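Local coordinates for nucleoside hydrolase, putative (Trypanosoma brucei, PDB 3FZ0), which belongs to the nucleoside hydrolase family of calcium-binding alpha/beta proteins and holds a calcium ion at the C-terminal ends of the parallel strands of its central sheet, at residues Val128-Pro136 with Asp283-Ile291; Ser295-Val304 with Arg333-Asp344. The protein carries 2 engineered substitutions. All coordinates share one frame; numbering follows the deposited sequence.

Contact 1 of 2, residues Val128-Pro136 with Asp283-Ile291. With CA (calcium ion), chain G.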
ATOM      1  N   VAL B 128     -13.688  38.718   7.245  1.00 59.89           N
ATOM      2  CA  VAL B 128     -12.891  37.603   6.799  1.00 58.96           C
ATOM      3  C   VAL B 128     -13.681  36.318   7.059  1.00 59.58           C
ATOM      4  O   VAL B 128     -14.307  36.135   8.129  1.00 59.07           O
ATOM      5  CB  VAL B 128     -11.473  37.609   7.448  1.00 58.38           C
ATOM      6  CG1 VAL B 128     -11.515  37.137   8.910  1.00 58.61           C
ATOM      7  CG2 VAL B 128     -10.538  36.744   6.669  1.00 57.28           C
ATOM      8  N   TYR B 129     -13.682  35.445   6.061  1.00 60.04           N
ATOM      9  CA  TYR B 129     -14.381  34.180   6.166  1.00 60.04           C
ATOM     10  C   TYR B 129     -13.386  33.085   6.483  1.00 60.46           C
ATOM     11  O   TYR B 129     -12.287  33.069   5.917  1.00 60.36           O
ATOM     12  CB  TYR B 129     -15.091  33.856   4.859  1.00 59.42           C
ATOM     13  CG  TYR B 129     -16.219  34.799   4.538  1.00 58.58           C
ATOM     14  CD1 TYR B 129     -15.978  36.096   4.077  1.00 56.62           C
ATOM     15  CD2 TYR B 129     -17.545  34.393   4.665  1.00 59.20           C
ATOM     16  CE1 TYR B 129     -17.044  36.970   3.763  1.00 57.23           C
ATOM     17  CE2 TYR B 129     -18.616  35.262   4.346  1.00 57.07           C
ATOM     18  CZ  TYR B 129     -18.364  36.542   3.917  1.00 58.06           C
ATOM     19  OH  TYR B 129     -19.427  37.400   3.608  1.00 58.36           O
ATOM     20  N   GLN B 130     -13.765  32.179   7.388  1.00 60.54           N
ATOM     21  CA  GLN B 130     -12.912  31.053   7.782  1.00 60.57           C
ATOM     22  C   GLN B 130     -13.730  29.766   7.829  1.00 60.55           C
ATOM     23  O   GLN B 130     -14.932  29.784   8.167  1.00 60.33           O
ATOM     24  CB  GLN B 130     -12.291  31.310   9.159  1.00 60.33           C
ATOM     25  CG  GLN B 130     -11.337  32.461   9.199  1.00 60.91           C
ATOM     26  CD  GLN B 130     -10.723  32.674  10.562  1.00 62.89           C
ATOM     27  OE1 GLN B 130     -11.354  33.226  11.463  1.00 64.45           O
ATOM     28  NE2 GLN B 130      -9.473  32.259  10.720  1.00 62.75           N
ATOM     29  N   LEU B 131     -13.085  28.660   7.467  1.00 60.49           N
ATOM     30  CA  LEU B 131     -13.716  27.365   7.531  1.00 60.75           C
ATOM     31  C   LEU B 131     -12.964  26.646   8.606  1.00 60.97           C
ATOM     32  O   LEU B 131     -11.741  26.572   8.549  1.00 61.34           O
ATOM     33  CB  LEU B 131     -13.573  26.627   6.202  1.00 61.04           C
ATOM     34  CG  LEU B 131     -14.422  25.376   5.880  1.00 62.50           C
ATOM     35  CD1 LEU B 131     -14.094  24.909   4.495  1.00 64.24           C
ATOM     36  CD2 LEU B 131     -14.194  24.238   6.825  1.00 63.23           C
ATOM     37  N   VAL B 132     -13.679  26.161   9.618  1.00 60.69           N
ATOM     38  CA  VAL B 132     -13.079  25.331  10.639  1.00 60.24           C
ATOM     39  C   VAL B 132     -13.704  23.950  10.545  1.00 60.62           C
ATOM     40  O   VAL B 132     -14.916  23.834  10.614  1.00 61.69           O
ATOM     41  CB  VAL B 132     -13.356  25.910  12.013  1.00 60.50           C
ATOM     42  CG1 VAL B 132     -12.592  25.092  13.111  1.00 58.68           C
ATOM     43  CG2 VAL B 132     -12.974  27.385  12.008  1.00 59.87           C
ATOM     44  N   ALA B 133     -12.895  22.915  10.388  1.00 60.38           N
ATOM     45  CA  ALA B 133     -13.386  21.564  10.142  1.00 60.77           C
ATOM     46  C   ALA B 133     -13.129  20.735  11.369  1.00 60.97           C
ATOM     47  O   ALA B 133     -11.966  20.565  11.777  1.00 61.41           O
ATOM     48  CB  ALA B 133     -12.634  20.926   8.940  1.00 60.81           C
ATOM     49  N   LEU B 134     -14.191  20.179  11.946  1.00 60.89           N
ATOM     50  CA  LEU B 134     -14.078  19.443  13.196  1.00 60.81           C
ATOM     51  C   LEU B 134     -14.400  17.964  13.063  1.00 61.46           C
ATOM     52  O   LEU B 134     -14.655  17.279  14.072  1.00 62.31           O
ATOM     53  CB  LEU B 134     -14.988  20.072  14.248  1.00 60.39           C
ATOM     54  CG  LEU B 134     -14.867  21.585  14.449  1.00 60.26           C
ATOM     55  CD1 LEU B 134     -15.877  22.092  15.477  1.00 58.52           C
ATOM     56  CD2 LEU B 134     -13.430  21.979  14.843  1.00 56.85           C
ATOM     57  N   GLY B 135     -14.404  17.457  11.844  1.00 61.30           N
ATOM     58  CA  GLY B 135     -14.660  16.042  11.638  1.00 61.72           C
ATOM     59  C   GLY B 135     -13.882  15.511  10.456  1.00 61.76           C
ATOM     60  O   GLY B 135     -12.888  16.126  10.027  1.00 62.05           O
ATOM     61  N   PRO B 136     -14.286  14.341   9.945  1.00 61.51           N
ATOM     62  CA  PRO B 136     -13.666  13.877   8.738  1.00 61.19           C
ATOM     63  C   PRO B 136     -13.857  14.944   7.680  1.00 61.52           C
ATOM     64  O   PRO B 136     -14.906  15.612   7.669  1.00 61.48           O
ATOM     65  CB  PRO B 136     -14.479  12.630   8.409  1.00 61.11           C
ATOM     66  CG  PRO B 136     -14.940  12.132   9.728  1.00 60.30           C
ATOM     67  CD  PRO B 136     -15.255  13.363  10.483  1.00 61.79           C
ATOM     68  N   ASP B 283     -11.783  19.614  19.522  1.00 64.25           N
ATOM     69  CA  ASP B 283     -12.435  20.581  18.601  1.00 63.56           C
ATOM     70  C   ASP B 283     -12.477  22.004  19.144  1.00 62.85           C
ATOM     71  O   ASP B 283     -12.414  22.951  18.370  1.00 63.00           O
ATOM     72  CB  ASP B 283     -13.835  20.123  18.235  1.00 63.91           C
ATOM     73  CG  ASP B 283     -13.826  18.859  17.415  1.00 65.39           C
ATOM     74  OD1 ASP B 283     -12.821  18.595  16.732  1.00 66.74           O
ATOM     75  OD2 ASP B 283     -14.826  18.112  17.446  1.00 65.49           O
ATOM     76  N   ALA B 284     -12.565  22.164  20.463  1.00 61.84           N
ATOM     77  CA  ALA B 284     -12.604  23.505  21.055  1.00 61.06           C
ATOM     78  C   ALA B 284     -11.269  24.193  20.864  1.00 60.73           C
ATOM     79  O   ALA B 284     -11.215  25.413  20.646  1.00 60.40           O
ATOM     80  CB  ALA B 284     -12.990  23.461  22.540  1.00 60.74           C
ATOM     81  N   VAL B 285     -10.187  23.413  20.921  1.00 60.15           N
ATOM     82  CA  VAL B 285      -8.848  23.961  20.723  1.00 59.54           C
ATOM     83  C   VAL B 285      -8.701  24.487  19.277  1.00 59.93           C
ATOM     84  O   VAL B 285      -8.125  25.557  19.018  1.00 60.47           O
ATOM     85  CB  VAL B 285      -7.731  22.921  21.125  1.00 59.70           C
ATOM     86  CG1 VAL B 285      -6.315  23.469  20.901  1.00 59.33           C
ATOM     87  CG2 VAL B 285      -7.859  22.506  22.575  1.00 57.95           C
ATOM     88  N   ALA B 286      -9.247  23.746  18.324  1.00 59.91           N
ATOM     89  CA  ALA B 286      -9.176  24.144  16.928  1.00 59.97           C
ATOM     90  C   ALA B 286      -9.952  25.453  16.699  1.00 60.24           C
ATOM     91  O   ALA B 286      -9.429  26.385  16.073  1.00 60.83           O
ATOM     92  CB  ALA B 286      -9.710  23.013  16.024  1.00 59.51           C
ATOM     93  N   VAL B 287     -11.200  25.525  17.183  1.00 60.26           N
ATOM     94  CA  VAL B 287     -11.963  26.789  17.115  1.00 59.97           C
ATOM     95  C   VAL B 287     -11.186  27.958  17.754  1.00 60.60           C
ATOM     96  O   VAL B 287     -11.143  29.048  17.180  1.00 61.12           O
ATOM     97  CB  VAL B 287     -13.423  26.681  17.702  1.00 59.60           C
ATOM     98  CG1 VAL B 287     -14.087  28.030  17.769  1.00 57.83           C
ATOM     99  CG2 VAL B 287     -14.268  25.729  16.825  1.00 58.53           C
ATOM    100  N   LEU B 288     -10.544  27.730  18.895  1.00 60.58           N
ATOM    101  CA  LEU B 288      -9.730  28.775  19.503  1.00 61.20           C
ATOM    102  C   LEU B 288      -8.589  29.247  18.585  1.00 61.63           C
ATOM    103  O   LEU B 288      -8.318  30.462  18.464  1.00 61.71           O
ATOM    104  CB  LEU B 288      -9.172  28.305  20.840  1.00 61.66           C
ATOM    105  CG  LEU B 288      -8.336  29.338  21.587  1.00 61.28           C
ATOM    106  CD1 LEU B 288      -9.253  30.328  22.222  1.00 59.74           C
ATOM    107  CD2 LEU B 288      -7.518  28.615  22.626  1.00 62.08           C
ATOM    108  N   VAL B 289      -7.922  28.295  17.934  1.00 62.06           N
ATOM    109  CA  VAL B 289      -6.827  28.634  17.036  1.00 62.06           C
ATOM    110  C   VAL B 289      -7.333  29.518  15.900  1.00 62.61           C
ATOM    111  O   VAL B 289      -6.666  30.468  15.524  1.00 62.32           O
ATOM    112  CB  VAL B 289      -6.085  27.380  16.535  1.00 61.82           C
ATOM    113  CG1 VAL B 289      -5.186  27.690  15.336  1.00 60.43           C
ATOM    114  CG2 VAL B 289      -5.253  26.793  17.667  1.00 61.94           C
ATOM    115  N   ALA B 290      -8.511  29.196  15.367  1.00 63.27           N
ATOM    116  CA  ALA B 290      -9.091  29.930  14.243  1.00 63.89           C
ATOM    117  C   ALA B 290      -9.405  31.354  14.587  1.00 64.46           C
ATOM    118  O   ALA B 290      -9.181  32.249  13.797  1.00 64.64           O
ATOM    119  CB  ALA B 290     -10.362  29.263  13.772  1.00 63.76           C
ATOM    120  N   ILE B 291      -9.965  31.576  15.755  1.00 65.81           N
ATOM    121  CA  ILE B 291     -10.445  32.916  16.060  1.00 67.27           C
ATOM    122  C   ILE B 291      -9.505  33.761  16.929  1.00 67.64           C
ATOM    123  O   ILE B 291      -9.585  34.981  16.884  1.00 67.48           O
ATOM    124  CB  ILE B 291     -11.917  32.928  16.519  1.00 67.13           C
ATOM    125  CG1 ILE B 291     -12.130  32.175  17.809  1.00 68.72           C
ATOM    126  CG2 ILE B 291     -12.766  32.248  15.471  1.00 67.19           C
ATOM    127  CD1 ILE B 291     -13.619  31.717  17.983  1.00 68.77           C
TER
HETATM  128 CA    CA G 400     -15.473  16.289  15.960  1.00 62.36          CA
HETATM  129  O   HOH W   1     -13.187  16.101  16.070  1.00 33.86           O
HETATM  130  O   HOH W   2     -14.807  13.849  15.015  1.00 45.13           O
HETATM  131  O   HOH W   3     -15.254  15.009  18.036  1.00 28.67           O

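Contact 2 of 2, residues Ser295-Val304 with Arg333-Asp344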
ATOM      1  N   SER B 295      -3.262  32.668  20.363  1.00 65.47           N
ATOM      2  CA  SER B 295      -3.232  31.476  21.221  1.00 64.71           C
ATOM      3  C   SER B 295      -2.220  30.424  20.766  1.00 64.45           C
ATOM      4  O   SER B 295      -1.940  29.500  21.517  1.00 63.99           O
ATOM      5  CB  SER B 295      -4.608  30.822  21.313  1.00 64.50           C
ATOM      6  OG  SER B 295      -4.888  30.106  20.121  1.00 64.20           O
ATOM      7  N   VAL B 296      -1.713  30.555  19.538  1.00 63.93           N
ATOM      8  CA  VAL B 296      -0.707  29.648  19.030  1.00 63.62           C
ATOM      9  C   VAL B 296       0.626  30.126  19.590  1.00 63.70           C
ATOM     10  O   VAL B 296       1.134  31.140  19.180  1.00 64.24           O
ATOM     11  CB  VAL B 296      -0.704  29.602  17.458  1.00 63.67           C
ATOM     12  CG1 VAL B 296       0.506  28.837  16.901  1.00 61.92           C
ATOM     13  CG2 VAL B 296      -2.012  29.033  16.917  1.00 62.55           C
ATOM     14  N   LEU B 297       1.175  29.399  20.543  1.00 63.93           N
ATOM     15  CA  LEU B 297       2.474  29.747  21.129  1.00 64.28           C
ATOM     16  C   LEU B 297       3.650  29.210  20.309  1.00 64.78           C
ATOM     17  O   LEU B 297       4.728  29.802  20.308  1.00 64.46           O
ATOM     18  CB  LEU B 297       2.573  29.280  22.592  1.00 63.58           C
ATOM     19  CG  LEU B 297       1.681  30.015  23.619  1.00 64.08           C
ATOM     20  CD1 LEU B 297       1.870  29.475  25.066  1.00 60.77           C
ATOM     21  CD2 LEU B 297       1.808  31.602  23.551  1.00 61.20           C
ATOM     22  N   ASP B 298       3.431  28.094  19.614  1.00 65.57           N
ATOM     23  CA  ASP B 298       4.482  27.441  18.844  1.00 66.41           C
ATOM     24  C   ASP B 298       3.880  26.654  17.702  1.00 65.99           C
ATOM     25  O   ASP B 298       2.809  26.034  17.853  1.00 66.38           O
ATOM     26  CB  ASP B 298       5.310  26.510  19.735  1.00 67.29           C
ATOM     27  CG  ASP B 298       6.743  26.368  19.267  1.00 70.97           C
ATOM     28  OD1 ASP B 298       7.100  26.796  18.127  1.00 74.68           O
ATOM     29  OD2 ASP B 298       7.532  25.798  20.042  1.00 75.26           O
ATOM     30  N   SER B 299       4.561  26.696  16.555  1.00 65.13           N
ATOM     31  CA  SER B 299       4.174  25.911  15.387  1.00 64.00           C
ATOM     32  C   SER B 299       5.341  25.705  14.416  1.00 63.84           C
ATOM     33  O   SER B 299       6.420  26.283  14.569  1.00 63.38           O
ATOM     34  CB  SER B 299       2.967  26.534  14.680  1.00 63.99           C
ATOM     35  OG  SER B 299       3.255  27.811  14.190  1.00 62.39           O
ATOM     36  N   PHE B 300       5.119  24.840  13.431  1.00 63.26           N
ATOM     37  CA  PHE B 300       6.142  24.490  12.472  1.00 62.38           C
ATOM     38  C   PHE B 300       5.547  24.404  11.063  1.00 61.57           C
ATOM     39  O   PHE B 300       4.753  23.501  10.753  1.00 61.59           O
ATOM     40  CB  PHE B 300       6.866  23.191  12.871  1.00 62.50           C
ATOM     41  CG  PHE B 300       8.014  22.845  11.957  1.00 63.20           C
ATOM     42  CD1 PHE B 300       9.126  23.695  11.859  1.00 63.82           C
ATOM     43  CD2 PHE B 300       7.976  21.696  11.167  1.00 62.82           C
ATOM     44  CE1 PHE B 300      10.206  23.399  10.975  1.00 64.45           C
ATOM     45  CE2 PHE B 300       9.052  21.391  10.290  1.00 63.02           C
ATOM     46  CZ  PHE B 300      10.163  22.235  10.194  1.00 62.50           C
ATOM     47  N   LEU B 301       5.918  25.369  10.229  1.00 60.35           N
ATOM     48  CA  LEU B 301       5.432  25.429   8.858  1.00 59.35           C
ATOM     49  C   LEU B 301       6.290  24.548   7.954  1.00 58.99           C
ATOM     50  O   LEU B 301       7.499  24.774   7.809  1.00 59.21           O
ATOM     51  CB  LEU B 301       5.409  26.888   8.375  1.00 59.04           C
ATOM     52  CG  LEU B 301       5.046  27.210   6.903  1.00 60.21           C
ATOM     53  CD1 LEU B 301       3.692  26.617   6.489  1.00 60.11           C
ATOM     54  CD2 LEU B 301       5.091  28.719   6.588  1.00 58.19           C
ATOM     55  N   THR B 302       5.673  23.543   7.339  1.00 58.32           N
ATOM     56  CA  THR B 302       6.423  22.642   6.446  1.00 58.18           C
ATOM     57  C   THR B 302       5.467  21.938   5.491  1.00 58.39           C
ATOM     58  O   THR B 302       4.305  22.329   5.419  1.00 59.37           O
ATOM     59  CB  THR B 302       7.236  21.605   7.251  1.00 58.07           C
ATOM     60  OG1 THR B 302       7.995  20.792   6.352  1.00 57.06           O
ATOM     61  CG2 THR B 302       6.299  20.728   8.096  1.00 57.16           C
ATOM     62  N   TYR B 303       5.948  20.898   4.796  1.00 57.92           N
ATOM     63  CA  TYR B 303       5.104  20.047   3.957  1.00 57.71           C
ATOM     64  C   TYR B 303       4.515  18.879   4.749  1.00 57.93           C
ATOM     65  O   TYR B 303       5.245  18.133   5.409  1.00 57.78           O
ATOM     66  CB  TYR B 303       5.883  19.491   2.771  1.00 57.61           C
ATOM     67  CG  TYR B 303       5.057  18.567   1.903  1.00 58.26           C
ATOM     68  CD1 TYR B 303       4.108  19.087   0.988  1.00 58.49           C
ATOM     69  CD2 TYR B 303       5.223  17.174   1.976  1.00 57.41           C
ATOM     70  CE1 TYR B 303       3.341  18.249   0.186  1.00 58.02           C
ATOM     71  CE2 TYR B 303       4.462  16.320   1.174  1.00 56.80           C
ATOM     72  CZ  TYR B 303       3.520  16.869   0.289  1.00 58.70           C
ATOM     73  OH  TYR B 303       2.772  16.034  -0.504  1.00 58.36           O
ATOM     74  N   VAL B 304       3.193  18.743   4.659  1.00 57.68           N
ATOM     75  CA  VAL B 304       2.441  17.697   5.303  1.00 57.38           C
ATOM     76  C   VAL B 304       1.509  17.034   4.288  1.00 58.38           C
ATOM     77  O   VAL B 304       0.951  17.696   3.393  1.00 58.06           O
ATOM     78  CB  VAL B 304       1.636  18.293   6.483  1.00 57.30           C
ATOM     79  CG1 VAL B 304       0.705  17.277   7.126  1.00 55.21           C
ATOM     80  CG2 VAL B 304       2.596  18.853   7.510  1.00 56.46           C
ATOM     81  N   ARG B 333       7.353  19.271  -3.434  1.00 65.70           N
ATOM     82  CA  ARG B 333       6.775  19.737  -2.164  1.00 64.70           C
ATOM     83  C   ARG B 333       6.867  21.252  -2.046  1.00 64.03           C
ATOM     84  O   ARG B 333       7.614  21.904  -2.780  1.00 64.40           O
ATOM     85  CB  ARG B 333       7.437  19.066  -0.954  1.00 64.26           C
ATOM     86  CG  ARG B 333       7.341  17.568  -1.002  1.00 63.12           C
ATOM     87  CD  ARG B 333       8.043  16.948   0.157  1.00 60.90           C
ATOM     88  NE  ARG B 333       8.039  15.501   0.079  1.00 57.99           N
ATOM     89  CZ  ARG B 333       8.832  14.730   0.805  1.00 60.78           C
ATOM     90  NH1 ARG B 333       9.675  15.284   1.675  1.00 60.20           N
ATOM     91  NH2 ARG B 333       8.795  13.404   0.651  1.00 61.03           N
ATOM     92  N   TRP B 334       6.080  21.793  -1.125  1.00 63.35           N
ATOM     93  CA  TRP B 334       6.089  23.213  -0.756  1.00 62.28           C
ATOM     94  C   TRP B 334       5.560  23.269   0.665  1.00 61.71           C
ATOM     95  O   TRP B 334       5.021  22.273   1.149  1.00 62.18           O
ATOM     96  CB  TRP B 334       5.254  24.045  -1.729  1.00 61.13           C
ATOM     97  CG  TRP B 334       3.777  23.994  -1.511  1.00 61.07           C
ATOM     98  CD1 TRP B 334       3.019  24.949  -0.915  1.00 60.23           C
ATOM     99  CD2 TRP B 334       2.867  22.943  -1.899  1.00 62.18           C
ATOM    100  NE1 TRP B 334       1.702  24.568  -0.896  1.00 61.38           N
ATOM    101  CE2 TRP B 334       1.574  23.345  -1.492  1.00 60.46           C
ATOM    102  CE3 TRP B 334       3.018  21.707  -2.564  1.00 62.39           C
ATOM    103  CZ2 TRP B 334       0.434  22.568  -1.715  1.00 59.03           C
ATOM    104  CZ3 TRP B 334       1.865  20.926  -2.798  1.00 61.00           C
ATOM    105  CH2 TRP B 334       0.595  21.368  -2.367  1.00 60.86           C
ATOM    106  N   ARG B 335       5.734  24.396   1.352  1.00 61.50           N
ATOM    107  CA  ARG B 335       5.268  24.514   2.745  1.00 60.87           C
ATOM    108  C   ARG B 335       3.766  24.788   2.790  1.00 61.17           C
ATOM    109  O   ARG B 335       3.317  25.954   2.807  1.00 61.25           O
ATOM    110  CB  ARG B 335       6.047  25.595   3.491  1.00 60.74           C
ATOM    111  CG  ARG B 335       7.418  25.186   3.814  1.00 61.01           C
ATOM    112  CD  ARG B 335       8.227  26.212   4.574  1.00 62.67           C
ATOM    113  NE  ARG B 335       9.652  25.905   4.374  1.00 63.56           N
ATOM    114  CZ  ARG B 335      10.337  24.978   5.045  1.00 64.35           C
ATOM    115  NH1 ARG B 335       9.737  24.264   6.005  1.00 63.96           N
ATOM    116  NH2 ARG B 335      11.633  24.772   4.765  1.00 62.97           N
ATOM    117  N   ASN B 336       2.992  23.708   2.809  1.00 61.27           N
ATOM    118  CA  ASN B 336       1.546  23.787   2.675  1.00 61.58           C
ATOM    119  C   ASN B 336       0.778  23.721   3.964  1.00 61.83           C
ATOM    120  O   ASN B 336      -0.443  23.875   3.943  1.00 62.31           O
ATOM    121  CB  ASN B 336       1.037  22.668   1.765  1.00 61.33           C
ATOM    122  CG  ASN B 336       1.233  21.277   2.368  1.00 61.88           C
ATOM    123  OD1 ASN B 336       2.070  21.075   3.233  1.00 62.13           O
ATOM    124  ND2 ASN B 336       0.477  20.308   1.875  1.00 60.84           N
ATOM    125  N   CYS B 337       1.463  23.481   5.074  1.00 62.33           N
ATOM    126  CA  CYS B 337       0.767  23.223   6.331  1.00 62.36           C
ATOM    127  C   CYS B 337       1.505  23.743   7.568  1.00 62.25           C
ATOM    128  O   CYS B 337       2.705  23.526   7.717  1.00 62.67           O
ATOM    129  CB  CYS B 337       0.510  21.734   6.447  1.00 62.12           C
ATOM    130  SG  CYS B 337      -0.236  21.199   8.000  1.00 63.90           S
ATOM    131  N   ASN B 338       0.784  24.448   8.433  1.00 61.92           N
ATOM    132  CA  ASN B 338       1.326  24.921   9.704  1.00 61.64           C
ATOM    133  C   ASN B 338       0.917  23.960  10.810  1.00 61.58           C
ATOM    134  O   ASN B 338      -0.250  23.876  11.166  1.00 62.13           O
ATOM    135  CB  ASN B 338       0.856  26.341  10.000  1.00 61.15           C
ATOM    136  CG  ASN B 338       1.667  27.027  11.111  1.00 60.75           C
ATOM    137  OD1 ASN B 338       2.868  26.787  11.271  1.00 58.28           O
ATOM    138  ND2 ASN B 338       0.999  27.892  11.879  1.00 57.98           N
ATOM    139  N   VAL B 339       1.882  23.196  11.302  1.00 61.31           N
ATOM    140  CA  VAL B 339       1.640  22.178  12.327  1.00 61.04           C
ATOM    141  C   VAL B 339       1.693  22.906  13.659  1.00 61.23           C
ATOM    142  O   VAL B 339       2.763  23.393  14.035  1.00 61.31           O
ATOM    143  CB  VAL B 339       2.714  21.045  12.258  1.00 61.00           C
ATOM    144  CG1 VAL B 339       2.494  20.024  13.344  1.00 59.37           C
ATOM    145  CG2 VAL B 339       2.680  20.393  10.863  1.00 59.39           C
ATOM    146  N   ILE B 340       0.541  23.023  14.332  1.00 61.08           N
ATOM    147  CA  ILE B 340       0.455  23.715  15.615  1.00 61.23           C
ATOM    148  C   ILE B 340       1.023  22.794  16.716  1.00 61.77           C
ATOM    149  O   ILE B 340       0.543  21.667  16.878  1.00 61.68           O
ATOM    150  CB  ILE B 340      -1.010  24.075  15.963  1.00 61.30           C
ATOM    151  CG1 ILE B 340      -1.760  24.700  14.760  1.00 60.57           C
ATOM    152  CG2 ILE B 340      -1.067  24.928  17.218  1.00 61.33           C
ATOM    153  CD1 ILE B 340      -1.189  26.014  14.214  1.00 59.77           C
ATOM    154  N   THR B 341       2.015  23.268  17.479  1.00 61.87           N
ATOM    155  CA  THR B 341       2.675  22.404  18.464  1.00 62.51           C
ATOM    156  C   THR B 341       2.496  22.831  19.913  1.00 62.59           C
ATOM    157  O   THR B 341       2.698  22.021  20.809  1.00 62.52           O
ATOM    158  CB  THR B 341       4.166  22.166  18.167  1.00 62.68           C
ATOM    159  OG1 THR B 341       4.851  23.416  18.150  1.00 63.87           O
ATOM    160  CG2 THR B 341       4.356  21.442  16.782  1.00 62.88           C
ATOM    161  N   LYS B 342       2.137  24.096  20.127  1.00 62.51           N
ATOM    162  CA  LYS B 342       1.708  24.589  21.430  1.00 62.39           C
ATOM    163  C   LYS B 342       0.621  25.670  21.382  1.00 61.88           C
ATOM    164  O   LYS B 342       0.765  26.679  20.687  1.00 61.40           O
ATOM    165  CB  LYS B 342       2.873  25.086  22.291  1.00 62.71           C
ATOM    166  CG  LYS B 342       2.401  25.270  23.729  1.00 62.84           C
ATOM    167  CD  LYS B 342       3.509  25.309  24.709  1.00 65.67           C
ATOM    168  CE  LYS B 342       2.970  25.485  26.176  1.00 66.96           C
ATOM    169  NZ  LYS B 342       2.316  24.245  26.729  1.00 67.73           N
ATOM    170  N   VAL B 343      -0.439  25.430  22.149  1.00 61.56           N
ATOM    171  CA  VAL B 343      -1.531  26.367  22.356  1.00 61.41           C
ATOM    172  C   VAL B 343      -1.540  26.892  23.785  1.00 61.47           C
ATOM    173  O   VAL B 343      -1.263  26.148  24.738  1.00 61.38           O
ATOM    174  CB  VAL B 343      -2.886  25.737  21.995  1.00 61.46           C
ATOM    175  CG1 VAL B 343      -4.059  26.572  22.499  1.00 61.73           C
ATOM    176  CG2 VAL B 343      -2.988  25.587  20.461  1.00 61.26           C
ATOM    177  N   ASP B 344      -1.862  28.182  23.920  1.00 61.71           N
ATOM    178  CA  ASP B 344      -1.902  28.888  25.209  1.00 62.05           C
ATOM    179  C   ASP B 344      -3.053  28.322  26.032  1.00 62.02           C
ATOM    180  O   ASP B 344      -4.213  28.599  25.734  1.00 62.16           O
ATOM    181  CB  ASP B 344      -2.111  30.371  24.947  1.00 61.84           C
ATOM    182  CG  ASP B 344      -1.973  31.221  26.185  1.00 63.32           C
ATOM    183  OD1 ASP B 344      -2.381  30.807  27.298  1.00 64.77           O
ATOM    184  OD2 ASP B 344      -1.461  32.353  26.042  1.00 63.68           O
TER
HETATM  185  O   HOH W   4       4.845  28.259  11.998  1.00 42.15           O

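Contact 1 of 2, residues Val128-Pro136 with Asp283-Ile291
The calcium site of the nucleoside hydrolase fold lies where L134, at the C-terminal end of the parallel strand 127-133, meets D283 near the start of helix 282-291. The backbone O of L134 binds the calcium ion at 2.3 Å, and OD2 of D283 binds it at 2.4 Å. D14 and D19 complete the protein ligands, and three waters also bind the metal. With CG anti to its own carbonyl carbon (chi1 -66°), D283 directs one carboxylate oxygen at the metal, while OD1 accepts a hydrogen bond of 2.6 Å from calcium-bound water 1. CB of L134 lies 3.6 Å from CG of that carboxylate, and the CD2 methyl of L134 packs on CB of A286.

Farther back along the strand, the branched V132 divides its methyls between two helix residues: the V132 and V287 side chains cross at about a right angle, CG1 meeting CG2 of V287 at 4.1 Å, and CG2 of V132 reaches CB of A290 at 3.7 Å. Alanine's small side chain permits this close approach. At the far end, extended Q130 donates from NE2 to the backbone O of A290 (3.1 Å), at 146° and tilted 28° from the carbonyl plane. NE2 is held chiefly by P160 O, and R7 donates to OE1, so the buried amide is satisfied. With one oxygen on the metal and the other on a metal-bound water, the D283 carboxylate is fixed in rotation.

Contact 2 of 2, residues Ser295-Val304 with Arg333-Asp344
N336 and V304 share two hydrogen bonds: V304 N donates to OD1 at 3.0 Å, on a lone pair in the carbonyl plane, and ND2 donates to V304 O at 3.1 Å. A primary amide suits this place because it offers an acceptor and a donor to one residue's backbone; ND2 also hydrogen-bonds L194 O. R335 extends NH1 to the backbone O of L301 (2.9 Å), while its NE salt-bridges E325. S299 OG and N338 OD1 share water 4.

The two segments form an antiparallel ladder of strands 296-306 and 337-343 in the mixed central sheet; N336 sits at its end, S299 and N338 within it. Classic bulges interrupt it: K342 O accepts from both L297 N and D298 N, and D298 O from both T341 N and K342 N.

Beyond the ladder, CG anti to the backbone N (chi1 178°) swings the Y303 ring toward R333, whose CG lies over one face, a CH-pi contact 3.7 Å from the centroid. NH1 of R333 pairs with D320, and M177 of the second subunit packs on Y303 and R333. V304 closes against CB of C337 (3.6 Å) and CG2 of V339, its compact branches suiting this buried side.

Overall arrangement
Contact 1 is wholly buried, about 5 Å from the chain centre, whereas contact 2 lies about 17 Å out and is only partly buried. Both reach the same mixed sheet: contact 1 sets a helix against one of its parallel strands, and contact 2 pairs two neighbouring strands near its antiparallel end. Metal coordination and apolar side chains dominate the first; backbone hydrogen bonds, bulges and charged or amide side chains dominate the second. Helix 282-291 is followed in the chain by strand 296-306, and the two contacts touch there, with CG1 of V289 3.8 Å from CG2 of V296 and CG2 of V289 packing on V343. One helix thus serves the calcium site and covers part of the outer ladder.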